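Local coordinates for protein glucosamine kinase (Streptacidiphilus jiangxiensis, PDB 6HWJ) that catalyses the magnesium- and ATP-dependent phosphorylation of D-glucosamine to D-glucosamine 6-phosphate and, less efficiently, acts on glucose, at residues P334-H348 / L392-E406. Sequence-based numbering, arbitrary orientation.
Sequences PAALDVVGMTASLDH and LFDDRLLTPLRYAQE
Arg-402 lays one face of its guanidinium group over the backbone of helix 335-348: Ala-344 CA lies 3.5 Å above the plane, over its centre. CG anti to the backbone N (chi1 175°) followed by a bend at chi2 turns the group onto this surface. At its edge, in plane, lie Asp-347 OD2 and the Glu-406 carboxylate. Arg-402 NE and NH1 both grip Glu-406 OE2 side-on, NE at 2.8 Å on the anti lone pair. Arg-402 NH1 also forms a salt bridge to Asp-347 OD2 at 3.1 Å, though the hydrogen bond is weak. Gln-373 accepts from Arg-402 NH2, and Asp-347 has a further salt bridge to Arg-351. The straighter bond of His-348 NE2 goes to Glu-406 OE1 (2.8 Å, 153°), on the syn side, somewhat tilted out of the carboxylate and imidazole planes; OE2 is a weak second acceptor. These bonds probably fix the carboxylate's rotation.

Further along, Val-340 is a knob among Leu-398, Leu-401, Arg-402 and Gln-405. Val-340 CG1 touches Leu-398 CD2 at 3.7 Å, and Val-340 CG2 meets Leu-401 CB at 3.8 Å. Gln-405 returns the packing, bending at chi2 to bring NE2 against Gly-341 CA. At the far end, Phe-393 turns a ring edge to Ala-336 CB, 3.9 Å from CE1.

The axes approach to 9.0 Å and cross at -52°, a knobs-into-holes helix pair; Gln-405 and Glu-406 belong to the inferred substrate-specificity motif, and His-348 lies beside the glucosamine-binding Glu-409.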
ATOM      1  N   PRO A 334       7.867  12.843   0.117  1.00 30.10           N
ATOM      2  CA  PRO A 334       8.001  13.373   1.480  1.00 30.58           C
ATOM      3  C   PRO A 334       7.321  12.459   2.491  1.00 29.17           C
ATOM      4  O   PRO A 334       6.232  11.952   2.251  1.00 25.77           O
ATOM      5  CB  PRO A 334       7.294  14.734   1.417  1.00 30.28           C
ATOM      6  CG  PRO A 334       7.108  15.014  -0.048  1.00 32.32           C
ATOM      7  CD  PRO A 334       6.979  13.675  -0.708  1.00 28.98           C
ATOM      8  N   ALA A 335       7.962  12.291   3.644  1.00 31.49           N
ATOM      9  CA  ALA A 335       7.333  11.565   4.741  1.00 31.83           C
ATOM     10  C   ALA A 335       6.008  12.205   5.138  1.00 29.25           C
ATOM     11  O   ALA A 335       5.064  11.499   5.528  1.00 26.32           O
ATOM     12  CB  ALA A 335       8.277  11.504   5.945  1.00 29.27           C
ATOM     13  N   ALA A 336       5.900  13.527   5.018  1.00 26.96           N
ATOM     14  CA  ALA A 336       4.656  14.194   5.356  1.00 25.83           C
ATOM     15  C   ALA A 336       3.488  13.690   4.521  1.00 26.48           C
ATOM     16  O   ALA A 336       2.330  13.833   4.936  1.00 26.17           O
ATOM     17  CB  ALA A 336       4.804  15.706   5.193  1.00 26.69           C
ATOM     18  N   LEU A 337       3.753  13.104   3.352  1.00 26.08           N
ATOM     19  CA  LEU A 337       2.679  12.522   2.564  1.00 25.62           C
ATOM     20  C   LEU A 337       1.969  11.405   3.327  1.00 24.92           C
ATOM     21  O   LEU A 337       0.731  11.355   3.373  1.00 25.36           O
ATOM     22  CB  LEU A 337       3.233  11.997   1.234  1.00 27.76           C
ATOM     23  CG  LEU A 337       2.194  11.291   0.360  1.00 31.67           C
ATOM     24  CD1 LEU A 337       1.180  12.301  -0.183  1.00 30.60           C
ATOM     25  CD2 LEU A 337       2.872  10.546  -0.808  1.00 38.71           C
ATOM     26  N   ASP A 338       2.732  10.482   3.929  1.00 27.47           N
ATOM     27  CA  ASP A 338       2.103   9.456   4.766  1.00 23.23           C
ATOM     28  C   ASP A 338       1.383  10.097   5.939  1.00 27.40           C
ATOM     29  O   ASP A 338       0.310   9.631   6.357  1.00 28.18           O
ATOM     30  CB  ASP A 338       3.128   8.452   5.296  1.00 25.16           C
ATOM     31  CG  ASP A 338       3.696   7.530   4.220  1.00 26.96           C
ATOM     32  OD1 ASP A 338       3.078   7.349   3.144  1.00 25.52           O
ATOM     33  OD2 ASP A 338       4.781   6.960   4.485  1.00 27.97           O
ATOM     34  N   VAL A 339       1.988  11.136   6.524  1.00 28.94           N
ATOM     35  CA  VAL A 339       1.400  11.787   7.696  1.00 27.52           C
ATOM     36  C   VAL A 339       0.017  12.318   7.359  1.00 27.07           C
ATOM     37  O   VAL A 339      -0.950  12.054   8.080  1.00 26.02           O
ATOM     38  CB  VAL A 339       2.319  12.907   8.208  1.00 29.15           C
ATOM     39  CG1 VAL A 339       1.607  13.760   9.219  1.00 29.82           C
ATOM     40  CG2 VAL A 339       3.603  12.328   8.799  1.00 30.35           C
ATOM     41  N   VAL A 340      -0.102  13.055   6.242  1.00 29.03           N
ATOM     42  CA  VAL A 340      -1.388  13.641   5.898  1.00 28.00           C
ATOM     43  C   VAL A 340      -2.369  12.569   5.467  1.00 24.37           C
ATOM     44  O   VAL A 340      -3.579  12.712   5.667  1.00 27.36           O
ATOM     45  CB  VAL A 340      -1.249  14.727   4.811  1.00 29.48           C
ATOM     46  CG1 VAL A 340      -0.363  15.863   5.302  1.00 29.68           C
ATOM     47  CG2 VAL A 340      -0.746  14.141   3.499  1.00 32.03           C
ATOM     48  N   GLY A 341      -1.889  11.505   4.842  1.00 26.69           N
ATOM     49  CA  GLY A 341      -2.775  10.386   4.507  1.00 26.69           C
ATOM     50  C   GLY A 341      -3.463   9.819   5.742  1.00 27.30           C
ATOM     51  O   GLY A 341      -4.672   9.588   5.742  1.00 24.42           O
ATOM     52  N   MET A 342      -2.715   9.635   6.823  1.00 27.18           N
ATOM     53  CA  MET A 342      -3.299   9.057   8.031  1.00 28.11           C
ATOM     54  C   MET A 342      -4.152  10.069   8.784  1.00 26.03           C
ATOM     55  O   MET A 342      -5.246   9.727   9.239  1.00 27.07           O
ATOM     56  CB  MET A 342      -2.205   8.486   8.941  1.00 27.19           C
ATOM     57  CG  MET A 342      -2.739   7.673  10.105  1.00 30.13           C
ATOM     58  SD  MET A 342      -3.801   6.298   9.585  1.00 29.80           S
ATOM     59  CE  MET A 342      -2.600   5.185   8.858  1.00 25.79           C
ATOM     60  N   THR A 343      -3.706  11.326   8.897  1.00 28.04           N
ATOM     61  CA  THR A 343      -4.512  12.305   9.625  1.00 30.42           C
ATOM     62  C   THR A 343      -5.801  12.609   8.867  1.00 27.76           C
ATOM     63  O   THR A 343      -6.856  12.781   9.483  1.00 28.10           O
ATOM     64  CB  THR A 343      -3.740  13.607   9.882  1.00 30.97           C
ATOM     65  OG1 THR A 343      -3.317  14.178   8.639  1.00 29.82           O
ATOM     66  CG2 THR A 343      -2.528  13.355  10.767  1.00 34.65           C
ATOM     67  N   ALA A 344      -5.730  12.714   7.533  1.00 27.34           N
ATOM     68  CA  ALA A 344      -6.950  12.825   6.742  1.00 25.39           C
ATOM     69  C   ALA A 344      -7.867  11.619   6.992  1.00 27.27           C
ATOM     70  O   ALA A 344      -9.075  11.771   7.205  1.00 26.20           O
ATOM     71  CB  ALA A 344      -6.612  12.918   5.256  1.00 24.95           C
ATOM     72  N   SER A 345      -7.299  10.408   6.949  1.00 25.69           N
ATOM     73  CA  SER A 345      -8.083   9.199   7.169  1.00 27.23           C
ATOM     74  C   SER A 345      -8.783   9.218   8.534  1.00 26.18           C
ATOM     75  O   SER A 345      -9.954   8.841   8.644  1.00 25.67           O
ATOM     76  CB  SER A 345      -7.174   7.975   7.052  1.00 32.69           C
ATOM     77  OG  SER A 345      -7.920   6.781   7.005  1.00 39.03           O
ATOM     78  N   LEU A 346      -8.088   9.673   9.574  1.00 26.73           N
ATOM     79  CA  LEU A 346      -8.693   9.756  10.902  1.00 28.94           C
ATOM     80  C   LEU A 346      -9.848  10.746  10.917  1.00 29.55           C
ATOM     81  O   LEU A 346     -10.905  10.479  11.505  1.00 28.63           O
ATOM     82  CB  LEU A 346      -7.649  10.154  11.938  1.00 30.91           C
ATOM     83  CG  LEU A 346      -6.585   9.074  12.213  1.00 32.02           C
ATOM     84  CD1 LEU A 346      -5.469   9.608  13.067  1.00 31.85           C
ATOM     85  CD2 LEU A 346      -7.212   7.855  12.860  1.00 30.28           C
ATOM     86  N   ASP A 347      -9.659  11.909  10.293  1.00 29.98           N
ATOM     87  CA  ASP A 347     -10.767  12.846  10.119  1.00 29.76           C
ATOM     88  C   ASP A 347     -11.951  12.156   9.443  1.00 25.20           C
ATOM     89  O   ASP A 347     -13.098  12.260   9.899  1.00 24.84           O
ATOM     90  CB  ASP A 347     -10.274  14.042   9.301  1.00 28.65           C
ATOM     91  CG  ASP A 347     -11.286  15.148   9.201  1.00 30.38           C
ATOM     92  OD1 ASP A 347     -12.440  14.882   8.834  1.00 35.98           O
ATOM     93  OD2 ASP A 347     -10.923  16.295   9.477  1.00 35.37           O
ATOM     94  N   HIS A 348     -11.684  11.436   8.362  1.00 22.78           N
ATOM     95  CA  HIS A 348     -12.756  10.797   7.588  1.00 27.06           C
ATOM     96  C   HIS A 348     -13.494   9.722   8.399  1.00 27.96           C
ATOM     97  O   HIS A 348     -14.712   9.542   8.225  1.00 23.03           O
ATOM     98  CB  HIS A 348     -12.183  10.214   6.314  1.00 26.87           C
ATOM     99  CG  HIS A 348     -11.504  11.233   5.453  1.00 25.79           C
ATOM    100  ND1 HIS A 348     -10.658  10.899   4.419  1.00 28.53           N
ATOM    101  CD2 HIS A 348     -11.523  12.584   5.499  1.00 27.14           C
ATOM    102  CE1 HIS A 348     -10.198  12.005   3.854  1.00 24.59           C
ATOM    103  NE2 HIS A 348     -10.723  13.041   4.479  1.00 28.23           N
ATOM    104  N   LEU A 392      13.386  14.107   8.897  1.00 34.04           N
ATOM    105  CA  LEU A 392      12.689  13.575   7.739  1.00 34.70           C
ATOM    106  C   LEU A 392      11.299  14.164   7.583  1.00 32.61           C
ATOM    107  O   LEU A 392      10.710  14.058   6.499  1.00 36.32           O
ATOM    108  CB  LEU A 392      12.619  12.044   7.832  1.00 37.79           C
ATOM    109  CG  LEU A 392      11.875  11.405   8.982  1.00 42.68           C
ATOM    110  CD1 LEU A 392      10.387  11.293   8.690  1.00 44.71           C
ATOM    111  CD2 LEU A 392      12.483  10.033   9.276  1.00 41.29           C
ATOM    112  N   PHE A 393      10.780  14.816   8.619  1.00 30.21           N
ATOM    113  CA  PHE A 393       9.433  15.383   8.611  1.00 33.60           C
ATOM    114  C   PHE A 393       9.528  16.892   8.394  1.00 35.54           C
ATOM    115  O   PHE A 393      10.038  17.612   9.250  1.00 38.39           O
ATOM    116  CB  PHE A 393       8.710  15.042   9.918  1.00 33.74           C
ATOM    117  CG  PHE A 393       7.309  15.605  10.004  1.00 34.06           C
ATOM    118  CD1 PHE A 393       6.417  15.446   8.955  1.00 32.53           C
ATOM    119  CD2 PHE A 393       6.891  16.284  11.134  1.00 33.78           C
ATOM    120  CE1 PHE A 393       5.151  15.964   9.024  1.00 31.78           C
ATOM    121  CE2 PHE A 393       5.605  16.798  11.207  1.00 34.96           C
ATOM    122  CZ  PHE A 393       4.738  16.638  10.153  1.00 32.75           C
ATOM    123  N   ASP A 394       9.056  17.360   7.234  1.00 32.16           N
ATOM    124  CA  ASP A 394       8.973  18.797   6.917  1.00 34.02           C
ATOM    125  C   ASP A 394       7.503  19.200   7.022  1.00 33.68           C
ATOM    126  O   ASP A 394       6.715  18.960   6.096  1.00 30.96           O
ATOM    127  CB  ASP A 394       9.536  19.069   5.529  1.00 33.74           C
ATOM    128  CG  ASP A 394       9.625  20.563   5.203  1.00 37.70           C
ATOM    129  OD1 ASP A 394       9.054  21.388   5.950  1.00 36.13           O
ATOM    130  OD2 ASP A 394      10.246  20.899   4.175  1.00 35.48           O
ATOM    131  N   ASP A 395       7.129  19.807   8.155  1.00 34.93           N
ATOM    132  CA  ASP A 395       5.723  20.086   8.417  1.00 36.33           C
ATOM    133  C   ASP A 395       5.210  21.309   7.667  1.00 33.88           C
ATOM    134  O   ASP A 395       4.008  21.599   7.725  1.00 32.80           O
ATOM    135  CB  ASP A 395       5.466  20.242   9.920  1.00 41.18           C
ATOM    136  CG  ASP A 395       6.345  21.291  10.563  1.00 47.65           C
ATOM    137  OD1 ASP A 395       6.982  22.079   9.834  1.00 48.74           O
ATOM    138  OD2 ASP A 395       6.402  21.302  11.807  1.00 48.94           O
ATOM    139  N   ARG A 396       6.069  22.019   6.943  1.00 36.38           N
ATOM    140  CA  ARG A 396       5.563  23.009   5.996  1.00 37.01           C
ATOM    141  C   ARG A 396       4.662  22.370   4.952  1.00 35.70           C
ATOM    142  O   ARG A 396       3.810  23.051   4.382  1.00 37.65           O
ATOM    143  CB  ARG A 396       6.724  23.731   5.312  1.00 38.98           C
ATOM    144  CG  ARG A 396       7.630  24.497   6.281  1.00 41.96           C
ATOM    145  CD  ARG A 396       8.846  25.043   5.558  1.00 46.32           C
ATOM    146  NE  ARG A 396       9.615  23.984   4.908  1.00 48.69           N
ATOM    147  CZ  ARG A 396      10.613  24.199   4.059  1.00 54.15           C
ATOM    148  NH1 ARG A 396      10.974  25.442   3.757  1.00 54.94           N
ATOM    149  NH2 ARG A 396      11.249  23.172   3.518  1.00 54.65           N
ATOM    150  N   LEU A 397       4.820  21.071   4.703  1.00 34.13           N
ATOM    151  CA  LEU A 397       4.024  20.372   3.706  1.00 31.95           C
ATOM    152  C   LEU A 397       2.655  19.967   4.210  1.00 33.37           C
ATOM    153  O   LEU A 397       1.835  19.512   3.410  1.00 31.33           O
ATOM    154  CB  LEU A 397       4.767  19.130   3.232  1.00 33.60           C
ATOM    155  CG  LEU A 397       6.003  19.365   2.373  1.00 33.88           C
ATOM    156  CD1 LEU A 397       6.863  18.125   2.317  1.00 34.85           C
ATOM    157  CD2 LEU A 397       5.571  19.776   0.980  1.00 36.30           C
ATOM    158  N   LEU A 398       2.382  20.106   5.517  1.00 32.95           N
ATOM    159  CA  LEU A 398       1.138  19.571   6.056  1.00 32.31           C
ATOM    160  C   LEU A 398      -0.077  20.168   5.354  1.00 32.56           C
ATOM    161  O   LEU A 398      -0.942  19.443   4.865  1.00 31.74           O
ATOM    162  CB  LEU A 398       1.060  19.832   7.562  1.00 35.46           C
ATOM    163  CG  LEU A 398       1.857  18.890   8.458  1.00 36.35           C
ATOM    164  CD1 LEU A 398       1.599  19.201   9.927  1.00 39.49           C
ATOM    165  CD2 LEU A 398       1.499  17.449   8.132  1.00 35.90           C
ATOM    166  N   THR A 399      -0.173  21.498   5.301  1.00 31.87           N
ATOM    167  CA  THR A 399      -1.393  22.089   4.746  1.00 34.27           C
ATOM    168  C   THR A 399      -1.548  21.802   3.256  1.00 32.30           C
ATOM    169  O   THR A 399      -2.609  21.309   2.853  1.00 31.74           O
ATOM    170  CB  THR A 399      -1.432  23.579   5.043  1.00 35.94           C
ATOM    171  OG1 THR A 399      -1.330  23.768   6.462  1.00 39.66           O
ATOM    172  CG2 THR A 399      -2.755  24.194   4.546  1.00 34.13           C
ATOM    173  N   PRO A 400      -0.570  22.089   2.387  1.00 34.24           N
ATOM    174  CA  PRO A 400      -0.792  21.791   0.959  1.00 29.60           C
ATOM    175  C   PRO A 400      -1.098  20.330   0.679  1.00 29.46           C
ATOM    176  O   PRO A 400      -1.990  20.045  -0.127  1.00 30.37           O
ATOM    177  CB  PRO A 400       0.510  22.255   0.290  1.00 30.85           C
ATOM    178  CG  PRO A 400       1.511  22.428   1.384  1.00 34.50           C
ATOM    179  CD  PRO A 400       0.709  22.771   2.629  1.00 34.36           C
ATOM    180  N   LEU A 401      -0.380  19.380   1.302  1.00 28.15           N
ATOM    181  CA  LEU A 401      -0.637  17.973   1.022  1.00 29.16           C
ATOM    182  C   LEU A 401      -1.973  17.518   1.604  1.00 28.83           C
ATOM    183  O   LEU A 401      -2.659  16.670   1.014  1.00 30.15           O
ATOM    184  CB  LEU A 401       0.493  17.110   1.561  1.00 27.20           C
ATOM    185  CG  LEU A 401       1.866  17.218   0.907  1.00 32.67           C
ATOM    186  CD1 LEU A 401       2.797  16.119   1.441  1.00 31.84           C
ATOM    187  CD2 LEU A 401       1.769  17.144  -0.617  1.00 37.89           C
ATOM    188  N   ARG A 402      -2.370  18.059   2.756  1.00 28.70           N
ATOM    189  CA  ARG A 402      -3.669  17.691   3.311  1.00 30.36           C
ATOM    190  C   ARG A 402      -4.798  18.166   2.405  1.00 30.10           C
ATOM    191  O   ARG A 402      -5.725  17.406   2.099  1.00 30.92           O
ATOM    192  CB  ARG A 402      -3.823  18.249   4.725  1.00 30.44           C
ATOM    193  CG  ARG A 402      -5.194  18.022   5.327  1.00 32.86           C
ATOM    194  CD  ARG A 402      -5.528  16.519   5.474  1.00 32.78           C
ATOM    195  NE  ARG A 402      -6.888  16.339   5.971  1.00 30.78           N
ATOM    196  CZ  ARG A 402      -7.224  16.384   7.263  1.00 32.99           C
ATOM    197  NH1 ARG A 402      -8.490  16.244   7.618  1.00 33.14           N
ATOM    198  NH2 ARG A 402      -6.294  16.550   8.190  1.00 31.78           N
ATOM    199  N   TYR A 403      -4.726  19.421   1.942  1.00 31.62           N
ATOM    200  CA  TYR A 403      -5.740  19.905   1.025  1.00 30.41           C
ATOM    201  C   TYR A 403      -5.845  18.975  -0.176  1.00 29.06           C
ATOM    202  O   TYR A 403      -6.944  18.623  -0.601  1.00 30.60           O
ATOM    203  CB  TYR A 403      -5.418  21.341   0.583  1.00 34.69           C
ATOM    204  CG  TYR A 403      -5.661  22.416   1.635  1.00 39.45           C
ATOM    205  CD1 TYR A 403      -6.214  22.108   2.872  1.00 40.36           C
ATOM    206  CD2 TYR A 403      -5.352  23.748   1.374  1.00 41.54           C
ATOM    207  CE1 TYR A 403      -6.441  23.103   3.825  1.00 41.57           C
ATOM    208  CE2 TYR A 403      -5.584  24.737   2.310  1.00 44.23           C
ATOM    209  CZ  TYR A 403      -6.124  24.405   3.540  1.00 44.80           C
ATOM    210  OH  TYR A 403      -6.346  25.398   4.482  1.00 46.18           O
ATOM    211  N   ALA A 404      -4.700  18.563  -0.735  1.00 27.78           N
ATOM    212  CA  ALA A 404      -4.714  17.694  -1.908  1.00 29.60           C
ATOM    213  C   ALA A 404      -5.359  16.344  -1.590  1.00 30.73           C
ATOM    214  O   ALA A 404      -6.008  15.741  -2.455  1.00 29.47           O
ATOM    215  CB  ALA A 404      -3.291  17.492  -2.417  1.00 26.98           C
ATOM    216  N   GLN A 405      -5.180  15.855  -0.366  1.00 29.57           N
ATOM    217  CA  GLN A 405      -5.832  14.614   0.036  1.00 33.80           C
ATOM    218  C   GLN A 405      -7.344  14.767  -0.023  1.00 32.55           C
ATOM    219  O   GLN A 405      -8.049  13.901  -0.554  1.00 32.74           O
ATOM    220  CB  GLN A 405      -5.398  14.207   1.441  1.00 39.90           C
ATOM    221  CG  GLN A 405      -3.979  13.719   1.571  1.00 51.84           C
ATOM    222  CD  GLN A 405      -3.796  12.285   1.090  1.00 58.94           C
ATOM    223  OE1 GLN A 405      -4.770  11.578   0.800  1.00 57.30           O
ATOM    224  NE2 GLN A 405      -2.543  11.851   1.005  1.00 60.70           N
ATOM    225  N   GLU A 406      -7.862  15.877   0.521  1.00 28.28           N
ATOM    226  CA  GLU A 406      -9.310  16.092   0.520  1.00 30.38           C
ATOM    227  C   GLU A 406      -9.843  16.235  -0.902  1.00 31.81           C
ATOM    228  O   GLU A 406     -10.929  15.729  -1.223  1.00 30.70           O
ATOM    229  CB  GLU A 406      -9.657  17.325   1.365  1.00 29.45           C
ATOM    230  CG  GLU A 406      -9.154  17.253   2.805  1.00 31.03           C
ATOM    231  CD  GLU A 406      -9.770  16.084   3.589  1.00 33.46           C
ATOM    232  OE1 GLU A 406     -10.807  15.564   3.159  1.00 34.38           O
ATOM    233  OE2 GLU A 406      -9.214  15.687   4.634  1.00 35.82           O
TER
HETATM  234  O   HOH W   1      10.706  12.913   3.952  1.00 29.64           O
HETATM  235  O   HOH W   2       8.489  15.295   5.229  1.00 27.02           O
HETATM  236  O   HOH W   3      -5.861   9.614   3.449  1.00 35.16           O